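Side-chain contacts in chitinase (Paenibacillus sp. FPU-7, PDB 5GZT), which probably catalyses the random internal hydrolysis of beta-1,4-linked N-acetylglucosamine chains in chitin and chitodextrins: residues 304-309 with 345-350; 322-327 with 369-374. One frame throughout, in Å; residues are numbered along the deposited sequence.

Overall arrangement
Both contacts belong to the first family 18 glycosyl hydrolase domain of the chain, and their centres lie about 17 Å apart. Contact 1 is buried between the barrel wall and the outer helices, where strand 303-312 meets helix 344-352 through an aromatic face, a leucine methyl and one direct hydrogen bond. Contact 2 lies at the surface, between the short helix 323-326 and the loop that follows strand 362-368; it relies on charged chains, a long ion pair and bridging waters. Their segments alternate along the sequence. The strand of contact 1 and the loop of contact 2 also pack together, Phe308 CZ lying 3.7 Å from Gly369 CA.

Contact 1. Residues 304-309 with 345-350; sequences LYYAFG and ESNLAY
The outer layer of the TIM barrel meets its wall here, where Tyr306 on strand 303-312 reaches Asn347 and Leu348 of helix 344-352, which both meet it from the same side. With CG anti to the backbone N (chi1 -171°), the tyrosine ring extends from the strand to the helix. Leu348 takes the ring by its face: CD1 lies 3.8 Å from the ring centroid, 21° off the normal, in a CH-pi contact displaced toward CG. The same methyl comes within 3.6 Å of Tyr306 CG. The other leucine methyl, CD2, lies on the same side as CD1, over Tyr306 CE2 at 3.8 Å. The two side chains cross at about a right angle.

Asn347 works at the phenol end. Its ND2 donates a hydrogen bond of 3.0 Å to Tyr306 OH. The bond is nearly straight (164° at the hydrogen), and the oxygen lies in the plane of the amide. The asparagine CB also packs obliquely against the ring, 3.7 Å from Tyr306 CE1. ND2 further bonds to Val287 O, while OD1 is bonded to Trp289 N; these bonds, with the one to Tyr306 OH, probably fix the rotation of the buried amide. The phenol oxygen has a second partner, Asp344 OD1, at the start of the same helix; that carboxylate may polarise the hydroxyl.

Next to Tyr306, Tyr305 sends its ring the other way, onto Ser366 on the adjacent strand and Asp405 on the next one along, with its OH bonded to Tyr478 OH. In a (beta/alpha)8 barrel the alternate side chains of a wall strand face the barrel interior and the helical layer, as these two do. Helix 344-352 lies on the connection from strand 303-312 to its parallel neighbour 362-368, a beta-alpha-beta crossover of the family 18 fold.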
ATOM      1  N   LEU B 304      -5.305  -3.626   0.137  1.00 31.73           N
ATOM      2  CA  LEU B 304      -5.526  -4.592  -0.931  1.00 29.31           C
ATOM      3  C   LEU B 304      -6.741  -4.070  -1.692  1.00 30.27           C
ATOM      4  O   LEU B 304      -7.783  -3.808  -1.087  1.00 33.19           O
ATOM      5  CB  LEU B 304      -5.648  -5.944  -0.283  1.00 31.41           C
ATOM      6  CG  LEU B 304      -6.299  -7.251  -0.777  1.00 35.27           C
ATOM      7  CD1 LEU B 304      -6.690  -7.200  -2.229  1.00 39.81           C
ATOM      8  CD2 LEU B 304      -5.483  -8.466  -0.356  1.00 31.16           C
ATOM      9  N   TYR B 305      -6.564  -3.773  -2.971  1.00 25.54           N
ATOM     10  CA  TYR B 305      -7.659  -3.303  -3.853  1.00 26.67           C
ATOM     11  C   TYR B 305      -8.124  -4.488  -4.711  1.00 31.34           C
ATOM     12  O   TYR B 305      -7.315  -5.076  -5.524  1.00 26.55           O
ATOM     13  CB  TYR B 305      -7.228  -2.179  -4.824  1.00 24.37           C
ATOM     14  CG  TYR B 305      -7.153  -0.803  -4.266  1.00 25.32           C
ATOM     15  CD1 TYR B 305      -7.039  -0.586  -2.897  1.00 26.20           C
ATOM     16  CD2 TYR B 305      -7.222   0.312  -5.104  1.00 27.38           C
ATOM     17  CE1 TYR B 305      -7.015   0.692  -2.396  1.00 28.50           C
ATOM     18  CE2 TYR B 305      -7.190   1.588  -4.596  1.00 26.32           C
ATOM     19  CZ  TYR B 305      -7.116   1.766  -3.243  1.00 25.66           C
ATOM     20  OH  TYR B 305      -7.033   3.022  -2.649  1.00 28.93           O
ATOM     21  N   TYR B 306      -9.420  -4.849  -4.581  1.00 31.48           N
ATOM     22  CA  TYR B 306      -9.994  -5.919  -5.406  1.00 29.57           C
ATOM     23  C   TYR B 306     -10.349  -5.307  -6.725  1.00 28.15           C
ATOM     24  O   TYR B 306     -11.178  -4.395  -6.811  1.00 26.52           O
ATOM     25  CB  TYR B 306     -11.208  -6.581  -4.754  1.00 34.40           C
ATOM     26  CG  TYR B 306     -11.701  -7.839  -5.470  1.00 30.41           C
ATOM     27  CD1 TYR B 306     -10.970  -8.999  -5.419  1.00 31.97           C
ATOM     28  CD2 TYR B 306     -12.877  -7.843  -6.186  1.00 33.46           C
ATOM     29  CE1 TYR B 306     -11.403 -10.152  -6.060  1.00 34.72           C
ATOM     30  CE2 TYR B 306     -13.344  -8.995  -6.808  1.00 35.24           C
ATOM     31  CZ  TYR B 306     -12.594 -10.142  -6.757  1.00 32.39           C
ATOM     32  OH  TYR B 306     -13.046 -11.291  -7.352  1.00 34.11           O
ATOM     33  N   ALA B 307      -9.636  -5.760  -7.776  1.00 27.10           N
ATOM     34  CA  ALA B 307      -9.741  -5.188  -9.069  1.00 25.56           C
ATOM     35  C   ALA B 307     -10.483  -6.175 -10.004  1.00 30.65           C
ATOM     36  O   ALA B 307      -9.862  -7.099 -10.580  1.00 23.08           O
ATOM     37  CB  ALA B 307      -8.371  -4.925  -9.592  1.00 29.90           C
ATOM     38  N   PHE B 308     -11.765  -6.003 -10.247  1.00 27.23           N
ATOM     39  CA  PHE B 308     -12.550  -4.797 -10.088  1.00 31.73           C
ATOM     40  C   PHE B 308     -14.038  -5.175  -9.915  1.00 33.47           C
ATOM     41  O   PHE B 308     -14.547  -6.269 -10.393  1.00 27.54           O
ATOM     42  CB  PHE B 308     -12.515  -3.986 -11.371  1.00 29.74           C
ATOM     43  CG  PHE B 308     -11.150  -3.413 -11.716  1.00 31.49           C
ATOM     44  CD1 PHE B 308     -10.676  -2.270 -11.057  1.00 30.10           C
ATOM     45  CD2 PHE B 308     -10.406  -3.933 -12.754  1.00 29.98           C
ATOM     46  CE1 PHE B 308      -9.474  -1.709 -11.389  1.00 29.34           C
ATOM     47  CE2 PHE B 308      -9.174  -3.405 -13.099  1.00 30.62           C
ATOM     48  CZ  PHE B 308      -8.698  -2.298 -12.421  1.00 30.44           C
ATOM     49  N   GLY B 309     -14.731  -4.247  -9.267  1.00 31.87           N
ATOM     50  CA  GLY B 309     -16.148  -4.122  -9.439  1.00 30.44           C
ATOM     51  C   GLY B 309     -16.480  -3.407 -10.699  1.00 29.74           C
ATOM     52  O   GLY B 309     -15.715  -2.601 -11.188  1.00 29.92           O
ATOM     53  N   GLU B 345     -17.203 -14.101  -5.169  1.00 39.02           N
ATOM     54  CA  GLU B 345     -17.606 -14.187  -3.779  1.00 38.35           C
ATOM     55  C   GLU B 345     -16.621 -15.024  -3.033  1.00 34.83           C
ATOM     56  O   GLU B 345     -16.215 -14.666  -1.920  1.00 37.92           O
ATOM     57  CB  GLU B 345     -19.052 -14.715  -3.638  1.00 44.62           C
ATOM     58  CG  GLU B 345     -20.067 -13.804  -4.337  1.00 49.94           C
ATOM     59  CD  GLU B 345     -21.502 -13.869  -3.788  1.00 62.74           C
ATOM     60  OE1 GLU B 345     -21.919 -14.946  -3.276  1.00 70.69           O
ATOM     61  OE2 GLU B 345     -22.223 -12.837  -3.916  1.00 65.31           O
ATOM     62  N   SER B 346     -16.225 -16.141  -3.606  1.00 29.99           N
ATOM     63  CA  SER B 346     -15.119 -16.893  -3.023  1.00 33.60           C
ATOM     64  C   SER B 346     -13.821 -16.003  -2.847  1.00 33.44           C
ATOM     65  O   SER B 346     -13.126 -16.034  -1.814  1.00 31.35           O
ATOM     66  CB  SER B 346     -14.783 -18.055  -3.962  1.00 35.08           C
ATOM     67  OG  SER B 346     -13.831 -18.882  -3.348  1.00 36.36           O
ATOM     68  N   ASN B 347     -13.504 -15.245  -3.891  1.00 31.29           N
ATOM     69  CA  ASN B 347     -12.266 -14.424  -3.904  1.00 27.95           C
ATOM     70  C   ASN B 347     -12.274 -13.462  -2.734  1.00 31.04           C
ATOM     71  O   ASN B 347     -11.363 -13.512  -1.818  1.00 32.05           O
ATOM     72  CB  ASN B 347     -12.201 -13.676  -5.206  1.00 24.91           C
ATOM     73  CG  ASN B 347     -11.580 -14.486  -6.322  1.00 20.23           C
ATOM     74  OD1 ASN B 347     -11.059 -15.538  -6.127  1.00 24.86           O
ATOM     75  ND2 ASN B 347     -11.604 -13.952  -7.489  1.00 22.59           N
ATOM     76  N   LEU B 348     -13.355 -12.652  -2.722  1.00 35.40           N
ATOM     77  CA  LEU B 348     -13.569 -11.633  -1.710  1.00 32.83           C
ATOM     78  C   LEU B 348     -13.527 -12.215  -0.312  1.00 36.92           C
ATOM     79  O   LEU B 348     -12.936 -11.602   0.568  1.00 40.66           O
ATOM     80  CB  LEU B 348     -14.845 -10.898  -1.942  1.00 34.53           C
ATOM     81  CG  LEU B 348     -15.025  -9.534  -2.605  1.00 39.10           C
ATOM     82  CD1 LEU B 348     -13.770  -8.681  -2.684  1.00 41.97           C
ATOM     83  CD2 LEU B 348     -15.760  -9.573  -3.930  1.00 41.55           C
ATOM     84  N   ALA B 349     -14.108 -13.400  -0.095  1.00 36.05           N
ATOM     85  CA  ALA B 349     -14.024 -14.043   1.227  1.00 36.59           C
ATOM     86  C   ALA B 349     -12.604 -14.407   1.596  1.00 36.73           C
ATOM     87  O   ALA B 349     -12.182 -14.156   2.735  1.00 35.21           O
ATOM     88  CB  ALA B 349     -14.923 -15.289   1.299  1.00 39.40           C
ATOM     89  N   TYR B 350     -11.844 -14.958   0.642  1.00 34.86           N
ATOM     90  CA  TYR B 350     -10.449 -15.384   0.891  1.00 33.05           C
ATOM     91  C   TYR B 350      -9.566 -14.187   1.248  1.00 35.32           C
ATOM     92  O   TYR B 350      -8.728 -14.283   2.143  1.00 35.52           O
ATOM     93  CB  TYR B 350      -9.858 -16.178  -0.302  1.00 36.05           C
ATOM     94  CG  TYR B 350      -8.368 -16.370  -0.181  1.00 39.57           C
ATOM     95  CD1 TYR B 350      -7.821 -17.465   0.513  1.00 47.05           C
ATOM     96  CD2 TYR B 350      -7.493 -15.445  -0.755  1.00 40.91           C
ATOM     97  CE1 TYR B 350      -6.428 -17.626   0.633  1.00 45.92           C
ATOM     98  CE2 TYR B 350      -6.116 -15.603  -0.634  1.00 45.94           C
ATOM     99  CZ  TYR B 350      -5.602 -16.683   0.060  1.00 46.23           C
ATOM    100  OH  TYR B 350      -4.245 -16.793   0.154  1.00 60.25           O
TER

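Contact 2. Residues 322-327 with 369-374; sequences DAKWTE and GWEAEG
Lys324 lays its aliphatic chain across the carboxylate of Glu373 and ends beside that of Glu371, crossing each side chain at about a right angle. Its CD is 3.5 Å from Glu373 OE1, so methylene rather than ammonium covers this acid. Bends at chi2 (82°) and chi3 (-140°) carry the lysine on to Glu371, third residue of the type II beta turn Gly369 to Ala372 in the loop after strand 362-368. There NZ forms a long salt bridge with Glu371 OE2 at 3.8 Å. Water 3 supplements that pair, donating to Glu371 OE2 (2.7 Å) and accepting a weak bond from Lys324 NZ.

Asp322, the N-cap of helix 323-326, accepts a weak capping bond at OD1 from Lys324 N. Its OD2 takes a short bond from water 1 (2.6 Å), which in turn accepts from Glu373 N. Arg310 pairs with the same OD2 and probably offsets part of the acidic charge. An alanine in place of Glu373 would remove the carboxylate beside Lys324, and would probably leave the lysine chain freer to turn and water 2 without its Glu373 partner. Water 2 sits between Asp322 OD1 and Glu373 OE2, like charges 5.3 Å apart, and probably eases their repulsion, while the lysine's attraction to its two acids is probably diffuse and solvent-screened.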
ATOM      1  N   ASP B 322     -20.414  -8.344 -15.831  1.00 38.31           N
ATOM      2  CA  ASP B 322     -20.095  -7.270 -16.800  1.00 41.53           C
ATOM      3  C   ASP B 322     -19.880  -7.911 -18.139  1.00 45.81           C
ATOM      4  O   ASP B 322     -18.824  -8.521 -18.359  1.00 38.22           O
ATOM      5  CB  ASP B 322     -18.805  -6.482 -16.404  1.00 38.72           C
ATOM      6  CG  ASP B 322     -18.470  -5.372 -17.386  1.00 41.52           C
ATOM      7  OD1 ASP B 322     -19.280  -5.119 -18.300  1.00 43.70           O
ATOM      8  OD2 ASP B 322     -17.411  -4.710 -17.244  1.00 47.07           O
ATOM      9  N   ALA B 323     -20.843  -7.750 -19.049  1.00 44.64           N
ATOM     10  CA  ALA B 323     -20.847  -8.533 -20.304  1.00 43.76           C
ATOM     11  C   ALA B 323     -19.773  -8.098 -21.244  1.00 44.81           C
ATOM     12  O   ALA B 323     -19.367  -8.871 -22.104  1.00 43.75           O
ATOM     13  CB  ALA B 323     -22.184  -8.450 -21.033  1.00 40.17           C
ATOM     14  N   LYS B 324     -19.366  -6.836 -21.129  1.00 42.54           N
ATOM     15  CA  LYS B 324     -18.284  -6.296 -21.925  1.00 40.92           C
ATOM     16  C   LYS B 324     -17.042  -7.162 -21.720  1.00 36.55           C
ATOM     17  O   LYS B 324     -16.361  -7.471 -22.666  1.00 38.05           O
ATOM     18  CB  LYS B 324     -18.026  -4.855 -21.485  1.00 48.01           C
ATOM     19  CG  LYS B 324     -16.818  -4.165 -22.108  1.00 50.39           C
ATOM     20  CD  LYS B 324     -17.102  -3.616 -23.477  1.00 53.08           C
ATOM     21  CE  LYS B 324     -15.930  -3.843 -24.398  1.00 57.88           C
ATOM     22  NZ  LYS B 324     -16.216  -3.277 -25.741  1.00 66.40           N
ATOM     23  N   TRP B 325     -16.827  -7.572 -20.481  1.00 33.84           N
ATOM     24  CA  TRP B 325     -15.766  -8.445 -20.087  1.00 37.35           C
ATOM     25  C   TRP B 325     -16.051  -9.946 -20.451  1.00 39.13           C
ATOM     26  O   TRP B 325     -15.244 -10.597 -21.149  1.00 38.29           O
ATOM     27  CB  TRP B 325     -15.540  -8.320 -18.585  1.00 35.12           C
ATOM     28  CG  TRP B 325     -14.329  -9.001 -18.177  1.00 37.38           C
ATOM     29  CD1 TRP B 325     -13.054  -8.710 -18.615  1.00 37.39           C
ATOM     30  CD2 TRP B 325     -14.208 -10.115 -17.290  1.00 33.60           C
ATOM     31  NE1 TRP B 325     -12.165  -9.574 -18.037  1.00 41.24           N
ATOM     32  CE2 TRP B 325     -12.832 -10.446 -17.227  1.00 35.78           C
ATOM     33  CE3 TRP B 325     -15.106 -10.886 -16.575  1.00 32.12           C
ATOM     34  CZ2 TRP B 325     -12.343 -11.476 -16.445  1.00 34.59           C
ATOM     35  CZ3 TRP B 325     -14.595 -11.922 -15.769  1.00 28.89           C
ATOM     36  CH2 TRP B 325     -13.242 -12.206 -15.725  1.00 32.14           C
ATOM     37  N   THR B 326     -17.171 -10.485 -19.978  1.00 39.01           N
ATOM     38  CA  THR B 326     -17.434 -11.950 -20.093  1.00 41.16           C
ATOM     39  C   THR B 326     -17.642 -12.409 -21.502  1.00 38.59           C
ATOM     40  O   THR B 326     -17.364 -13.565 -21.761  1.00 42.71           O
ATOM     41  CB  THR B 326     -18.643 -12.446 -19.273  1.00 40.29           C
ATOM     42  OG1 THR B 326     -19.820 -11.686 -19.609  1.00 38.93           O
ATOM     43  CG2 THR B 326     -18.339 -12.312 -17.780  1.00 40.59           C
ATOM     44  N   GLU B 327     -18.084 -11.508 -22.385  1.00 35.17           N
ATOM     45  CA  GLU B 327     -18.408 -11.808 -23.779  1.00 36.73           C
ATOM     46  C   GLU B 327     -17.396 -11.225 -24.760  1.00 36.86           C
ATOM     47  O   GLU B 327     -17.669 -11.125 -25.954  1.00 40.42           O
ATOM     48  CB  GLU B 327     -19.822 -11.297 -24.118  1.00 36.80           C
ATOM     49  CG  GLU B 327     -20.933 -11.643 -23.095  1.00 38.82           C
ATOM     50  CD  GLU B 327     -20.921 -13.103 -22.643  1.00 40.29           C
ATOM     51  OE1 GLU B 327     -20.644 -13.966 -23.498  1.00 51.29           O
ATOM     52  OE2 GLU B 327     -21.193 -13.423 -21.447  1.00 43.24           O
ATOM     53  N   GLY B 369     -11.769   0.431 -14.147  1.00 33.94           N
ATOM     54  CA  GLY B 369     -10.577  -0.147 -14.742  1.00 29.17           C
ATOM     55  C   GLY B 369     -10.620   0.089 -16.238  1.00 32.36           C
ATOM     56  O   GLY B 369     -11.549   0.726 -16.754  1.00 28.32           O
ATOM     57  N   TRP B 370      -9.641  -0.466 -16.949  1.00 27.68           N
ATOM     58  CA  TRP B 370      -9.513  -0.236 -18.366  1.00 30.78           C
ATOM     59  C   TRP B 370     -10.693  -0.861 -19.036  1.00 30.70           C
ATOM     60  O   TRP B 370     -11.104  -1.965 -18.672  1.00 32.40           O
ATOM     61  CB  TRP B 370      -8.216  -0.882 -18.908  1.00 32.33           C
ATOM     62  CG  TRP B 370      -8.018  -0.621 -20.334  1.00 31.76           C
ATOM     63  CD1 TRP B 370      -8.182  -1.510 -21.372  1.00 35.31           C
ATOM     64  CD2 TRP B 370      -7.617   0.615 -20.921  1.00 34.69           C
ATOM     65  NE1 TRP B 370      -7.908  -0.891 -22.563  1.00 35.71           N
ATOM     66  CE2 TRP B 370      -7.558   0.408 -22.324  1.00 36.41           C
ATOM     67  CE3 TRP B 370      -7.251   1.864 -20.397  1.00 33.94           C
ATOM     68  CZ2 TRP B 370      -7.176   1.400 -23.203  1.00 40.12           C
ATOM     69  CZ3 TRP B 370      -6.910   2.858 -21.270  1.00 39.35           C
ATOM     70  CH2 TRP B 370      -6.885   2.632 -22.668  1.00 41.00           C
ATOM     71  N   GLU B 371     -11.272  -0.137 -19.983  1.00 34.29           N
ATOM     72  CA  GLU B 371     -12.412  -0.615 -20.746  1.00 39.36           C
ATOM     73  C   GLU B 371     -13.693  -0.856 -19.910  1.00 37.76           C
ATOM     74  O   GLU B 371     -14.611  -1.536 -20.370  1.00 42.96           O
ATOM     75  CB  GLU B 371     -11.984  -1.911 -21.496  1.00 44.68           C
ATOM     76  CG  GLU B 371     -12.859  -2.303 -22.672  1.00 52.99           C
ATOM     77  CD  GLU B 371     -12.086  -2.912 -23.861  1.00 59.77           C
ATOM     78  OE1 GLU B 371     -11.062  -3.606 -23.636  1.00 62.33           O
ATOM     79  OE2 GLU B 371     -12.516  -2.670 -25.024  1.00 52.93           O
ATOM     80  N   ALA B 372     -13.740  -0.372 -18.678  1.00 33.43           N
ATOM     81  CA  ALA B 372     -14.919  -0.509 -17.840  1.00 35.80           C
ATOM     82  C   ALA B 372     -15.846   0.652 -18.159  1.00 39.03           C
ATOM     83  O   ALA B 372     -15.502   1.834 -17.944  1.00 39.61           O
ATOM     84  CB  ALA B 372     -14.577  -0.491 -16.383  1.00 35.80           C
ATOM     85  N   GLU B 373     -17.012   0.282 -18.681  1.00 44.03           N
ATOM     86  CA  GLU B 373     -18.099   1.199 -19.108  1.00 43.60           C
ATOM     87  C   GLU B 373     -19.001   1.577 -17.947  1.00 38.01           C
ATOM     88  O   GLU B 373     -18.986   0.902 -16.857  1.00 35.11           O
ATOM     89  CB  GLU B 373     -18.977   0.484 -20.123  1.00 46.60           C
ATOM     90  CG  GLU B 373     -18.171  -0.012 -21.312  1.00 52.54           C
ATOM     91  CD  GLU B 373     -18.988  -0.687 -22.402  1.00 56.23           C
ATOM     92  OE1 GLU B 373     -18.550  -0.469 -23.557  1.00 52.43           O
ATOM     93  OE2 GLU B 373     -19.982  -1.443 -22.107  1.00 49.37           O
ATOM     94  N   GLY B 374     -19.799   2.619 -18.183  1.00 35.40           N
ATOM     95  CA  GLY B 374     -20.859   2.957 -17.269  1.00 39.22           C
ATOM     96  C   GLY B 374     -20.700   4.202 -16.420  1.00 41.74           C
ATOM     97  O   GLY B 374     -21.680   4.686 -15.888  1.00 40.40           O
TER
HETATM   98  O   HOH W   1     -17.699  -2.664 -18.899  1.00 39.79           O
HETATM   99  O   HOH W   2     -20.288  -2.748 -19.790  1.00 45.67           O
HETATM  100  O   HOH W   3     -14.156  -0.698 -25.937  1.00 54.85           O